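Local structure of protein involved in catabolism of external DNA (Legionella pneumophila subsp. pneumophila, 2OO3) at residues A[14-17]-A[18-21]; A[39-42]-A[43-46]; A[70-73]-A[74-77]; A[187-191]-A[192-196]; A[210-213]-A[214-217]. The protein probably transfers a methyl group from S-adenosyl-L-methionine to N6 of one adenine of 23S ribosomal RNA. One frame throughout, in Å; residues are numbered along the deposited sequence.

Contact 1. Residues A[14-17]-A[18-21]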
loop_
_atom_site.group_PDB
_atom_site.type_symbol
_atom_site.label_atom_id
_atom_site.label_comp_id
_atom_site.label_asym_id
_atom_site.label_seq_id
_atom_site.Cartn_x
_atom_site.Cartn_y
_atom_site.Cartn_z
ATOM N N PHE A 14 9.725 4.077 6.452
ATOM C CA PHE A 14 8.667 3.678 7.375
ATOM C C PHE A 14 7.303 3.603 6.689
ATOM O O PHE A 14 6.459 2.757 7.055
ATOM C CB PHE A 14 8.631 4.610 8.619
ATOM C CG PHE A 14 7.928 5.917 8.371
ATOM C CD1 PHE A 14 6.607 6.072 8.728
ATOM C CD2 PHE A 14 8.574 6.960 7.726
ATOM C CE1 PHE A 14 5.933 7.272 8.507
ATOM C CE2 PHE A 14 7.904 8.180 7.495
ATOM C CZ PHE A 14 6.586 8.321 7.876
ATOM N N ALA A 15 7.072 4.458 5.696
ATOM C CA ALA A 15 5.796 4.495 4.980
ATOM C C ALA A 15 5.610 3.271 4.113
ATOM O O ALA A 15 4.507 2.713 4.049
ATOM C CB ALA A 15 5.722 5.735 4.112
ATOM N N ASP A 16 6.677 2.860 3.422
ATOM C CA ASP A 16 6.662 1.573 2.707
ATOM C C ASP A 16 6.319 0.424 3.634
ATOM O O ASP A 16 5.559 -0.455 3.289
ATOM C CB ASP A 16 8.010 1.296 2.042
ATOM C CG ASP A 16 8.079 1.843 0.603
ATOM O OD1 ASP A 16 7.078 2.440 0.127
ATOM O OD2 ASP A 16 9.147 1.661 -0.045
ATOM N N VAL A 17 6.900 0.416 4.824
ATOM C CA VAL A 17 6.673 -0.699 5.727
ATOM C C VAL A 17 5.187 -0.825 6.072
ATOM O O VAL A 17 4.573 -1.905 5.879
ATOM C CB VAL A 17 7.528 -0.589 7.021
ATOM C CG1 VAL A 17 7.114 -1.698 8.030
ATOM C CG2 VAL A 17 9.002 -0.714 6.675
ATOM N N ILE A 18 4.581 0.272 6.549
ATOM C CA ILE A 18 3.170 0.171 6.908
ATOM C C ILE A 18 2.260 -0.066 5.692
ATOM O O ILE A 18 1.299 -0.860 5.741
ATOM C CB ILE A 18 2.657 1.329 7.800
ATOM C CG1 ILE A 18 1.151 1.124 8.131
ATOM C CG2 ILE A 18 2.820 2.673 7.120
ATOM C CD1 ILE A 18 0.807 -0.216 8.908
ATOM N N LYS A 19 2.561 0.588 4.586
ATOM C CA LYS A 19 1.763 0.388 3.370
ATOM C C LYS A 19 1.829 -1.071 2.866
ATOM O O LYS A 19 0.804 -1.673 2.478
ATOM C CB LYS A 19 2.186 1.432 2.321
ATOM C CG LYS A 19 2.357 0.974 0.922
ATOM C CD LYS A 19 2.904 2.075 -0.036
ATOM C CE LYS A 19 3.821 3.095 0.635
ATOM N NZ LYS A 19 4.407 4.032 -0.368
ATOM N N HIS A 20 3.021 -1.654 2.874
ATOM C CA HIS A 20 3.179 -3.001 2.326
ATOM C C HIS A 20 2.659 -4.098 3.254
ATOM O O HIS A 20 2.115 -5.075 2.785
ATOM C CB HIS A 20 4.625 -3.253 1.911
ATOM C CG HIS A 20 5.046 -2.449 0.710
ATOM N ND1 HIS A 20 6.349 -2.046 0.505
ATOM C CD2 HIS A 20 4.339 -1.995 -0.360
ATOM C CE1 HIS A 20 6.432 -1.386 -0.639
ATOM N NE2 HIS A 20 5.227 -1.332 -1.178
ATOM N N ILE A 21 2.791 -3.920 4.568
ATOM C CA ILE A 21 2.197 -4.884 5.482
ATOM C C ILE A 21 0.689 -4.831 5.323
ATOM O O ILE A 21 0.036 -5.896 5.286
ATOM C CB ILE A 21 2.574 -4.599 6.966
ATOM C CG1 ILE A 21 4.092 -4.723 7.119
ATOM C CG2 ILE A 21 1.815 -5.567 7.906
ATOM C CD1 ILE A 21 4.632 -4.242 8.493
#
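D16 and K19 form a salt bridge one turn apart on helix 14-30. OD1 of D16 lies 3.1 Å from NZ of K19, and the two side chains run side by side. The ammonium meets OD1 nearly along its C-O bond. A bend at chi3 (31°) in K19 brings NZ round to the end of OD1. NZ has a second anionic partner in D166, the predicted proton acceptor, and K19 also makes a cation-pi contact with W197. OD2 of D16 is taken by the backbone N of G12.

The ring of H20 lies beside the same carboxylate, their planes 32° apart. CE1 of H20 is 3.8 Å from CG of D16, a van der Waals contact. ND1 of H20 bonds instead to the hydroxyl of Y99.

Apolar packing lies on another side of the helix. CG1 of V17 touches CD1 of I21 at 3.6 Å, next to helix 249-263.

Regular i to i+4 backbone bonds hold the turn, among them H20 N to D16 O at 2.8 Å.

K19 thus ties D16 to D166. D16 is a second-shell residue to D166, through K19, and its carboxylate also lies beside H20 of the predicted S-adenosyl-L-methionine site.

Contact 2. Residues A[39-42]-A[43-46]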
loop_
_atom_site.group_PDB
_atom_site.type_symbol
_atom_site.label_atom_id
_atom_site.label_comp_id
_atom_site.label_asym_id
_atom_site.label_seq_id
_atom_site.Cartn_x
_atom_site.Cartn_y
_atom_site.Cartn_z
ATOM N N TYR A 39 -6.740 -7.309 -9.476
ATOM C CA TYR A 39 -5.862 -6.507 -8.642
ATOM C C TYR A 39 -5.347 -5.367 -9.516
ATOM O O TYR A 39 -4.692 -5.605 -10.523
ATOM C CB TYR A 39 -4.700 -7.358 -8.102
ATOM C CG TYR A 39 -3.666 -6.540 -7.372
ATOM C CD1 TYR A 39 -3.884 -6.139 -6.034
ATOM C CD2 TYR A 39 -2.478 -6.152 -7.995
ATOM C CE1 TYR A 39 -2.943 -5.378 -5.351
ATOM C CE2 TYR A 39 -1.503 -5.385 -7.298
ATOM C CZ TYR A 39 -1.762 -5.006 -5.991
ATOM O OH TYR A 39 -0.852 -4.264 -5.273
ATOM N N LEU A 40 -5.678 -4.142 -9.133
ATOM C CA LEU A 40 -5.277 -2.947 -9.898
ATOM C C LEU A 40 -4.363 -2.020 -9.087
ATOM O O LEU A 40 -4.749 -1.571 -7.986
ATOM C CB LEU A 40 -6.540 -2.184 -10.371
ATOM C CG LEU A 40 -6.346 -0.792 -10.980
ATOM C CD1 LEU A 40 -5.535 -0.905 -12.273
ATOM C CD2 LEU A 40 -7.693 -0.212 -11.258
ATOM N N GLU A 41 -3.166 -1.735 -9.619
ATOM C CA GLU A 41 -2.319 -0.695 -9.062
ATOM C C GLU A 41 -2.261 0.493 -9.970
ATOM O O GLU A 41 -1.951 0.363 -11.155
ATOM C CB GLU A 41 -0.894 -1.179 -8.799
ATOM C CG GLU A 41 -0.732 -2.036 -7.573
ATOM C CD GLU A 41 0.727 -2.451 -7.379
ATOM O OE1 GLU A 41 1.010 -3.506 -6.772
ATOM O OE2 GLU A 41 1.590 -1.703 -7.869
ATOM N N THR A 42 -2.520 1.673 -9.409
ATOM C CA THR A 42 -2.517 2.924 -10.186
ATOM C C THR A 42 -1.082 3.492 -10.348
ATOM O O THR A 42 -0.788 4.192 -11.308
ATOM C CB THR A 42 -3.422 3.995 -9.479
ATOM O OG1 THR A 42 -3.090 4.024 -8.084
ATOM C CG2 THR A 42 -4.927 3.648 -9.563
ATOM N N HIS A 43 -0.190 3.215 -9.401
ATOM C CA HIS A 43 1.166 3.785 -9.424
ATOM C C HIS A 43 2.140 2.650 -9.054
ATOM O O HIS A 43 2.587 2.562 -7.879
ATOM C CB HIS A 43 1.337 4.903 -8.376
ATOM C CG HIS A 43 0.429 6.088 -8.529
ATOM N ND1 HIS A 43 -0.894 6.071 -8.142
ATOM C CD2 HIS A 43 0.677 7.353 -8.955
ATOM C CE1 HIS A 43 -1.434 7.265 -8.356
ATOM N NE2 HIS A 43 -0.504 8.059 -8.859
ATOM N N SER A 44 2.471 1.773 -10.001
ATOM C CA SER A 44 3.253 0.577 -9.677
ATOM C C SER A 44 4.761 0.763 -9.445
ATOM O O SER A 44 5.398 -0.096 -8.827
ATOM C CB SER A 44 3.037 -0.496 -10.747
ATOM O OG SER A 44 1.658 -0.744 -10.874
ATOM N N GLY A 45 5.334 1.839 -9.972
ATOM C CA GLY A 45 6.768 2.079 -9.879
ATOM C C GLY A 45 7.578 1.020 -10.623
ATOM O O GLY A 45 7.095 0.405 -11.564
ATOM N N ARG A 46 8.812 0.778 -10.211
ATOM C CA ARG A 46 9.654 -0.155 -10.961
ATOM C C ARG A 46 9.557 -1.583 -10.432
ATOM O O ARG A 46 10.060 -2.512 -11.066
ATOM C CB ARG A 46 11.098 0.329 -10.985
ATOM C CG ARG A 46 11.720 0.422 -9.628
ATOM C CD ARG A 46 13.203 0.782 -9.704
ATOM N NE ARG A 46 13.452 2.046 -10.397
ATOM C CZ ARG A 46 14.652 2.429 -10.835
ATOM N NH1 ARG A 46 15.716 1.637 -10.655
ATOM N NH2 ARG A 46 14.792 3.594 -11.459
HETATM O O HOH W 1 1.527 0.476 -6.111
#
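T42 and H43 meet through their side chains just past strand 38-41. OG1 of T42 and ND1 of H43 are 3.0 Å apart and hydrogen-bonded. Either atom could be the donor. OG1 stands between the backbone N and carbonyl carbon of T42 (chi1 47°), and this turns it to the imidazole. The carbonyl O of T42 lies over one face of that ring.

E41 reaches the loop with its carboxylate. Its chain is extended beyond CG. OE1 is firmly held; OE2 is held less surely. OE1 accepts a short bond from the hydroxyl of Y39, 2.5 Å from OH to OE1. That bond comes on the anti side, 19° out of the carboxylate plane. OE2 lies 3.2 Å from OG of S44, but this bond is not settled. The same proton could go to O of C119, a weak bond. The side chain of E41 also lies close to that of S102.

A water links the two segments. It donates to H43 O at 2.9 Å and, weakly, to E41 OE2 at 2.8 Å. Further along, the backbone N of G45 is satisfied by OE1 of E120.

S102, E120 and H43 all belong to the predicted S-adenosyl-L-methionine site. A loop leaving the C-terminal end of a central parallel strand beside the cofactor site is characteristic of Rossmann-like methyltransferases.

Contact 3. Residues A[70-73]-A[74-77]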
loop_
_atom_site.group_PDB
_atom_site.type_symbol
_atom_site.label_atom_id
_atom_site.label_comp_id
_atom_site.label_asym_id
_atom_site.label_seq_id
_atom_site.Cartn_x
_atom_site.Cartn_y
_atom_site.Cartn_z
ATOM N N TRP A 70 13.312 -5.882 9.850
ATOM C CA TRP A 70 13.972 -7.032 9.264
ATOM C C TRP A 70 14.989 -7.667 10.209
ATOM O O TRP A 70 15.011 -8.889 10.376
ATOM C CB TRP A 70 14.701 -6.638 7.980
ATOM C CG TRP A 70 15.586 -7.740 7.365
ATOM C CD1 TRP A 70 16.965 -7.767 7.341
ATOM C CD2 TRP A 70 15.152 -8.935 6.667
ATOM N NE1 TRP A 70 17.403 -8.900 6.689
ATOM C CE2 TRP A 70 16.320 -9.634 6.268
ATOM C CE3 TRP A 70 13.890 -9.483 6.354
ATOM C CZ2 TRP A 70 16.272 -10.837 5.539
ATOM C CZ3 TRP A 70 13.837 -10.696 5.640
ATOM C CH2 TRP A 70 15.032 -11.357 5.245
ATOM N N LEU A 71 15.832 -6.837 10.806
ATOM C CA LEU A 71 16.834 -7.343 11.736
ATOM C C LEU A 71 16.198 -8.098 12.902
ATOM O O LEU A 71 16.764 -9.090 13.371
ATOM C CB LEU A 71 17.713 -6.197 12.255
ATOM C CG LEU A 71 18.683 -5.650 11.204
ATOM C CD1 LEU A 71 19.456 -4.478 11.742
ATOM C CD2 LEU A 71 19.633 -6.723 10.692
ATOM N N ASP A 72 15.037 -7.633 13.361
ATOM C CA ASP A 72 14.339 -8.264 14.485
ATOM C C ASP A 72 13.247 -9.235 14.074
ATOM O O ASP A 72 12.332 -9.505 14.862
ATOM C CB ASP A 72 13.716 -7.203 15.396
ATOM C CG ASP A 72 13.587 -7.676 16.835
ATOM O OD1 ASP A 72 14.426 -8.505 17.256
ATOM O OD2 ASP A 72 12.658 -7.218 17.534
ATOM N N ARG A 73 13.342 -9.778 12.861
ATOM C CA ARG A 73 12.217 -10.499 12.273
ATOM C C ARG A 73 11.749 -11.730 13.083
ATOM O O ARG A 73 10.563 -12.088 13.044
ATOM C CB ARG A 73 12.505 -10.877 10.817
ATOM C CG ARG A 73 13.639 -11.841 10.611
ATOM C CD ARG A 73 14.064 -11.854 9.142
ATOM N NE ARG A 73 15.243 -12.683 8.899
ATOM C CZ ARG A 73 16.505 -12.282 9.034
ATOM N NH1 ARG A 73 16.789 -11.051 9.441
ATOM N NH2 ARG A 73 17.499 -13.125 8.773
ATOM N N GLU A 74 12.680 -12.357 13.812
ATOM C CA GLU A 74 12.375 -13.564 14.575
ATOM C C GLU A 74 11.570 -13.245 15.821
ATOM O O GLU A 74 11.062 -14.138 16.486
ATOM C CB GLU A 74 13.667 -14.347 14.898
ATOM C CG GLU A 74 14.348 -14.934 13.639
ATOM C CD GLU A 74 13.476 -15.959 12.904
ATOM O OE1 GLU A 74 12.893 -16.824 13.606
ATOM O OE2 GLU A 74 13.367 -15.907 11.641
ATOM N N ASN A 75 11.419 -11.965 16.110
ATOM C CA ASN A 75 10.633 -11.518 17.229
ATOM C C ASN A 75 9.306 -10.861 16.847
ATOM O O ASN A 75 8.637 -10.263 17.703
ATOM C CB ASN A 75 11.483 -10.577 18.081
ATOM C CG ASN A 75 12.646 -11.308 18.753
ATOM O OD1 ASN A 75 12.460 -11.922 19.795
ATOM N ND2 ASN A 75 13.849 -11.250 18.147
ATOM N N LEU A 76 8.924 -10.945 15.574
ATOM C CA LEU A 76 7.737 -10.225 15.130
ATOM C C LEU A 76 6.487 -11.084 15.350
ATOM O O LEU A 76 6.565 -12.313 15.286
ATOM C CB LEU A 76 7.859 -9.835 13.649
ATOM C CG LEU A 76 8.854 -8.728 13.267
ATOM C CD1 LEU A 76 8.941 -8.633 11.741
ATOM C CD2 LEU A 76 8.519 -7.320 13.899
ATOM N N PRO A 77 5.336 -10.440 15.608
ATOM C CA PRO A 77 4.070 -11.164 15.658
ATOM C C PRO A 77 3.781 -11.810 14.309
ATOM O O PRO A 77 4.244 -11.320 13.265
ATOM C CB PRO A 77 3.036 -10.061 15.965
ATOM C CG PRO A 77 3.858 -8.907 16.569
ATOM C CD PRO A 77 5.166 -8.992 15.855
HETATM O O HOH W 2 15.807 -11.607 13.813
#
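D72 and N75 close the turn that follows helix 66-71. The backbone N of N75 bonds to O of D72 at 2.9 Å, and the backbone N of L76 to O of R73 at 3.2 Å. Both donors stand above the plane of the carbonyl they meet. These i to i+3 bonds mark a short 3-10 turn.

The tight part is made by W70, R73 and L76. CD1 of L76 packs against the backbone of R73, 3.8 Å from its CA. The R73 chain is extended from CG to NE and runs back to W70. One face of the guanidinium lies over CZ2 of W70, which is 3.8 Å from the guanidinium plane. NH1 of R73 also donates to O of W70 at 3.0 Å. R73 N reaches that oxygen from the opposite face, so two bonds fix the carbonyl.

The solvent side is looser. ND2 of N75 gives only a weak bond to OD1 of D72, at 2.9 Å with an N-H...O angle of 122°. The carboxylate and amide planes are 25° apart. The other oxygen, OD2, bonds to the hydroxyl of Y263. E74 is exposed, and its backbone N donates to a water that also bonds to O of L71.

The turn joins helix 66-71 to helix 81-90. W70, R73 and L76 lean on I84 of helix 81-90, while L76 and P77 rest on helix 249-263.

Contact 4. Residues A[187-191]-A[192-196]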
loop_
_atom_site.group_PDB
_atom_site.type_symbol
_atom_site.label_atom_id
_atom_site.label_comp_id
_atom_site.label_asym_id
_atom_site.label_seq_id
_atom_site.Cartn_x
_atom_site.Cartn_y
_atom_site.Cartn_z
ATOM N N SER A 187 -18.466 4.905 -7.543
ATOM C CA SER A 187 -19.846 4.994 -8.065
ATOM C C SER A 187 -20.182 3.842 -9.031
ATOM O O SER A 187 -21.322 3.403 -9.078
ATOM C CB SER A 187 -20.136 6.352 -8.723
ATOM O OG SER A 187 -19.431 6.503 -9.944
ATOM N N LYS A 188 -19.176 3.359 -9.764
ATOM C CA LYS A 188 -19.321 2.281 -10.764
ATOM C C LYS A 188 -19.072 0.893 -10.170
ATOM O O LYS A 188 -19.525 -0.103 -10.711
ATOM C CB LYS A 188 -18.296 2.464 -11.893
ATOM C CG LYS A 188 -18.480 3.697 -12.760
ATOM C CD LYS A 188 -17.255 3.857 -13.653
ATOM C CE LYS A 188 -17.693 4.147 -15.076
ATOM N NZ LYS A 188 -16.696 3.629 -16.043
ATOM N N PHE A 189 -18.333 0.834 -9.066
ATOM C CA PHE A 189 -17.973 -0.447 -8.481
ATOM C C PHE A 189 -17.903 -0.281 -6.967
ATOM O O PHE A 189 -16.828 -0.204 -6.386
ATOM C CB PHE A 189 -16.630 -0.894 -9.076
ATOM C CG PHE A 189 -16.210 -2.271 -8.666
ATOM C CD1 PHE A 189 -17.131 -3.317 -8.629
ATOM C CD2 PHE A 189 -14.879 -2.528 -8.322
ATOM C CE1 PHE A 189 -16.740 -4.608 -8.262
ATOM C CE2 PHE A 189 -14.474 -3.813 -7.959
ATOM C CZ PHE A 189 -15.402 -4.844 -7.930
ATOM N N SER A 190 -19.062 -0.249 -6.327
ATOM C CA SER A 190 -19.170 0.181 -4.932
ATOM C C SER A 190 -18.778 -0.934 -3.931
ATOM O O SER A 190 -18.701 -0.701 -2.726
ATOM C CB SER A 190 -20.600 0.684 -4.678
ATOM O OG SER A 190 -21.503 -0.420 -4.726
ATOM N N THR A 191 -18.573 -2.152 -4.435
ATOM C CA THR A 191 -18.196 -3.297 -3.611
ATOM C C THR A 191 -16.702 -3.618 -3.691
ATOM O O THR A 191 -16.230 -4.540 -3.011
ATOM C CB THR A 191 -18.997 -4.572 -3.959
ATOM O OG1 THR A 191 -18.744 -4.940 -5.320
ATOM C CG2 THR A 191 -20.530 -4.363 -3.725
ATOM N N GLY A 192 -15.960 -2.851 -4.497
ATOM C CA GLY A 192 -14.512 -3.029 -4.594
ATOM C C GLY A 192 -13.824 -2.636 -3.293
ATOM O O GLY A 192 -14.355 -1.836 -2.510
ATOM N N LEU A 193 -12.660 -3.215 -3.050
ATOM C CA LEU A 193 -11.850 -2.875 -1.870
ATOM C C LEU A 193 -10.845 -1.842 -2.361
ATOM O O LEU A 193 -10.002 -2.167 -3.207
ATOM C CB LEU A 193 -11.147 -4.123 -1.322
ATOM C CG LEU A 193 -10.676 -4.050 0.149
ATOM C CD1 LEU A 193 -10.142 -5.391 0.616
ATOM C CD2 LEU A 193 -9.635 -2.971 0.369
ATOM N N TYR A 194 -11.001 -0.596 -1.918
ATOM C CA TYR A 194 -10.112 0.509 -2.295
ATOM C C TYR A 194 -9.134 0.824 -1.142
ATOM O O TYR A 194 -9.550 0.970 0.004
ATOM C CB TYR A 194 -10.937 1.769 -2.637
ATOM C CG TYR A 194 -11.870 1.561 -3.833
ATOM C CD1 TYR A 194 -11.462 1.882 -5.131
ATOM C CD2 TYR A 194 -13.155 1.019 -3.668
ATOM C CE1 TYR A 194 -12.310 1.682 -6.231
ATOM C CE2 TYR A 194 -14.020 0.816 -4.794
ATOM C CZ TYR A 194 -13.576 1.150 -6.054
ATOM O OH TYR A 194 -14.404 0.950 -7.154
ATOM N N CYS A 195 -7.845 0.894 -1.447
ATOM C CA CYS A 195 -6.844 1.208 -0.448
ATOM C C CYS A 195 -5.943 2.309 -0.997
ATOM O O CYS A 195 -5.197 2.099 -1.952
ATOM C CB CYS A 195 -6.000 -0.022 -0.140
ATOM S SG CYS A 195 -4.765 0.271 1.121
ATOM N N VAL A 196 -5.994 3.486 -0.389
ATOM C CA VAL A 196 -5.145 4.596 -0.861
ATOM C C VAL A 196 -4.205 5.040 0.271
ATOM O O VAL A 196 -4.647 5.250 1.411
ATOM C CB VAL A 196 -5.991 5.773 -1.419
ATOM C CG1 VAL A 196 -6.974 6.297 -0.379
ATOM C CG2 VAL A 196 -5.104 6.925 -1.984
#
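F189 lays one face of its ring over the backbone of G192. N of G192 stands 3.8 Å above the ring plane, over its centre. CA of G192 is close too, 3.5 Å from CE2 of F189. The phenyl ring reaches this place with CG anti to the backbone N (chi1 -174°). G192 has no side chain, and the ring of F189 lies close against its backbone.

The carbonyl of F189 is the polar centre of the contact. Its O accepts a hydrogen bond from OH of Y194, 2.8 Å away. The donor is tilted 25° from the carbonyl plane, and the oxygen sits in the plane of the tyrosine ring, at its edge. The same O takes a weak bond of 3.4 Å from the backbone N of G192. That bond closes a type I beta turn from F189 to G192. The hydroxyl gives the firmer of the two bonds to this oxygen. CB of F189 touches the tyrosine hydroxyl as well, at 3.5 Å.

The turn links helix 174-188 to strand 193-200 within a beta-alpha-beta unit that starts at strand 161-165. The ring of Y194 packs on A185 and Y186 of that helix. F189 rests on P155 and P156. Strand 193-200 lies between strand 161-165 and the antiparallel strand 237-243.

Contact 5. Residues A[210-213]-A[214-217]. With SO4 (sulfate ion), chain C.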
loop_
_atom_site.group_PDB
_atom_site.type_symbol
_atom_site.label_atom_id
_atom_site.label_comp_id
_atom_site.label_asym_id
_atom_site.label_seq_id
_atom_site.Cartn_x
_atom_site.Cartn_y
_atom_site.Cartn_z
ATOM N N LEU A 210 -8.626 14.075 3.308
ATOM C CA LEU A 210 -9.440 13.189 4.139
ATOM C C LEU A 210 -10.957 13.557 4.142
ATOM O O LEU A 210 -11.810 12.665 4.198
ATOM C CB LEU A 210 -8.889 13.148 5.575
ATOM C CG LEU A 210 -7.536 12.455 5.796
ATOM C CD1 LEU A 210 -7.116 12.608 7.238
ATOM C CD2 LEU A 210 -7.610 10.958 5.391
ATOM N N ARG A 211 -11.293 14.846 4.038
ATOM C CA ARG A 211 -12.708 15.251 4.006
ATOM C C ARG A 211 -13.368 14.727 2.730
ATOM O O ARG A 211 -14.507 14.223 2.768
ATOM C CB ARG A 211 -12.873 16.777 4.122
ATOM C CG ARG A 211 -14.370 17.271 4.083
ATOM C CD ARG A 211 -14.479 18.794 4.346
ATOM N NE ARG A 211 -14.068 19.174 5.705
ATOM C CZ ARG A 211 -14.829 19.052 6.797
ATOM N NH1 ARG A 211 -16.062 18.563 6.713
ATOM N NH2 ARG A 211 -14.351 19.409 7.982
ATOM N N LYS A 212 -12.652 14.809 1.613
ATOM C CA LYS A 212 -13.148 14.235 0.355
ATOM C C LYS A 212 -13.256 12.709 0.421
ATOM O O LYS A 212 -14.245 12.164 -0.030
ATOM C CB LYS A 212 -12.277 14.632 -0.853
ATOM C CG LYS A 212 -12.181 16.117 -1.088
ATOM C CD LYS A 212 -13.528 16.811 -0.884
ATOM C CE LYS A 212 -14.304 16.938 -2.173
ATOM N NZ LYS A 212 -15.459 17.865 -1.986
ATOM N N MET A 213 -12.266 12.036 1.007
ATOM C CA MET A 213 -12.340 10.570 1.156
ATOM C C MET A 213 -13.556 10.178 2.009
ATOM O O MET A 213 -14.276 9.214 1.702
ATOM C CB MET A 213 -11.056 9.999 1.796
ATOM C CG MET A 213 -9.824 10.043 0.874
ATOM S SD MET A 213 -10.008 9.323 -0.828
ATOM C CE MET A 213 -10.653 7.662 -0.434
ATOM N N ARG A 214 -13.798 10.954 3.065
ATOM C CA ARG A 214 -14.893 10.643 3.984
ATOM C C ARG A 214 -16.249 10.696 3.298
ATOM O O ARG A 214 -17.113 9.883 3.593
ATOM C CB ARG A 214 -14.840 11.536 5.219
ATOM C CG ARG A 214 -15.479 10.931 6.441
ATOM C CD ARG A 214 -14.714 11.294 7.759
ATOM N NE ARG A 214 -14.209 12.661 7.759
ATOM C CZ ARG A 214 -12.928 13.013 7.915
ATOM N NH1 ARG A 214 -11.986 12.094 8.149
ATOM N NH2 ARG A 214 -12.593 14.309 7.880
ATOM N N GLU A 215 -16.414 11.592 2.337
ATOM C CA GLU A 215 -17.678 11.717 1.600
ATOM C C GLU A 215 -18.069 10.520 0.712
ATOM O O GLU A 215 -19.250 10.349 0.382
ATOM C CB GLU A 215 -17.662 13.014 0.783
ATOM C CG GLU A 215 -17.569 14.267 1.691
ATOM C CD GLU A 215 -17.310 15.559 0.923
ATOM O OE1 GLU A 215 -17.233 15.525 -0.335
ATOM O OE2 GLU A 215 -17.162 16.614 1.580
ATOM N N ILE A 216 -17.089 9.702 0.326
ATOM C CA ILE A 216 -17.314 8.626 -0.643
ATOM C C ILE A 216 -18.151 7.483 -0.049
ATOM O O ILE A 216 -19.114 7.001 -0.670
ATOM C CB ILE A 216 -15.977 8.111 -1.195
ATOM C CG1 ILE A 216 -15.243 9.263 -1.904
ATOM C CG2 ILE A 216 -16.192 6.903 -2.152
ATOM C CD1 ILE A 216 -13.821 8.908 -2.367
ATOM N N SER A 217 -17.796 7.080 1.166
ATOM C CA SER A 217 -18.394 5.941 1.817
ATOM C C SER A 217 -18.094 5.961 3.299
ATOM O O SER A 217 -17.020 6.378 3.737
ATOM C CB SER A 217 -17.870 4.630 1.191
ATOM O OG SER A 217 -18.412 3.519 1.871
HETATM S S SO4 C . -22.107 3.848 2.154
HETATM O O1 SO4 C . -21.012 2.893 2.278
HETATM O O2 SO4 C . -22.201 4.266 0.756
HETATM O O3 SO4 C . -23.345 3.185 2.559
HETATM O O4 SO4 C . -21.876 5.035 2.969
HETATM O O HOH W 3 -17.898 17.054 4.356
HETATM O O HOH W 4 -14.606 6.560 2.300
#
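R214 folds back so that one face of its guanidinium lies over O of L210, 3.9 Å from the plane. The oxygen faces the centre of the guanidinium, a contact over the face and not a hydrogen bond, on the last turns of helix 203-216. The same oxygen accepts the regular helix bond from N of R214 at 2.9 Å. Bends at chi2 (144°) and chi3 (38°) bring the group back over the helix. Its NH1 has a long, weak ion pair with E274.

The solvent face carries charged side chains. NZ of K212 and OE1 of E215 make a weak salt bridge of 3.4 Å, the two chains crossing. A water joins OE2 of E215 to NH1 of R211; the bond at the arginine is weak.

The inner face is apolar. M213 and I216 lie side by side and point the same way, with CE of M213 3.9 Å from CD1 of I216. M213 packs on P179 and I182 of helix 174-188 and on W241 of strand 237-243.

Near residue 216 an i to i+3 bond appears: N of I216 to O of M213, at 3.2 Å and from well above the carbonyl plane. A second water joins O of M213 to O of S217. S217 meets a sulfate, probably from the crystallisation liquor, which S218, K219 and K278 also bind. OG of S217 donates to O1 of the sulfate at 2.7 Å.

Contacts 1 and 2 frame the predicted S-adenosyl-L-methionine site. Their centres are 15 Å apart and their nearest atoms about 7 Å. Both come close to S102, contact 1 through H20 and contact 2 through E41. Contact 1 also reaches D166, the predicted proton acceptor. Contacts 2 and 4 belong to the same central sheet, with centres 16 Å apart. Contacts 4 and 5 touch: CG1 of V196 lies 3.9 Å from CE of M213, which packs strand 193-200 against the helix that follows it. Contact 3 is peripheral. Its centre is 36 Å from that of contact 5, on the opposite side of the chain's centre. The sulfate belongs to contact 5 alone.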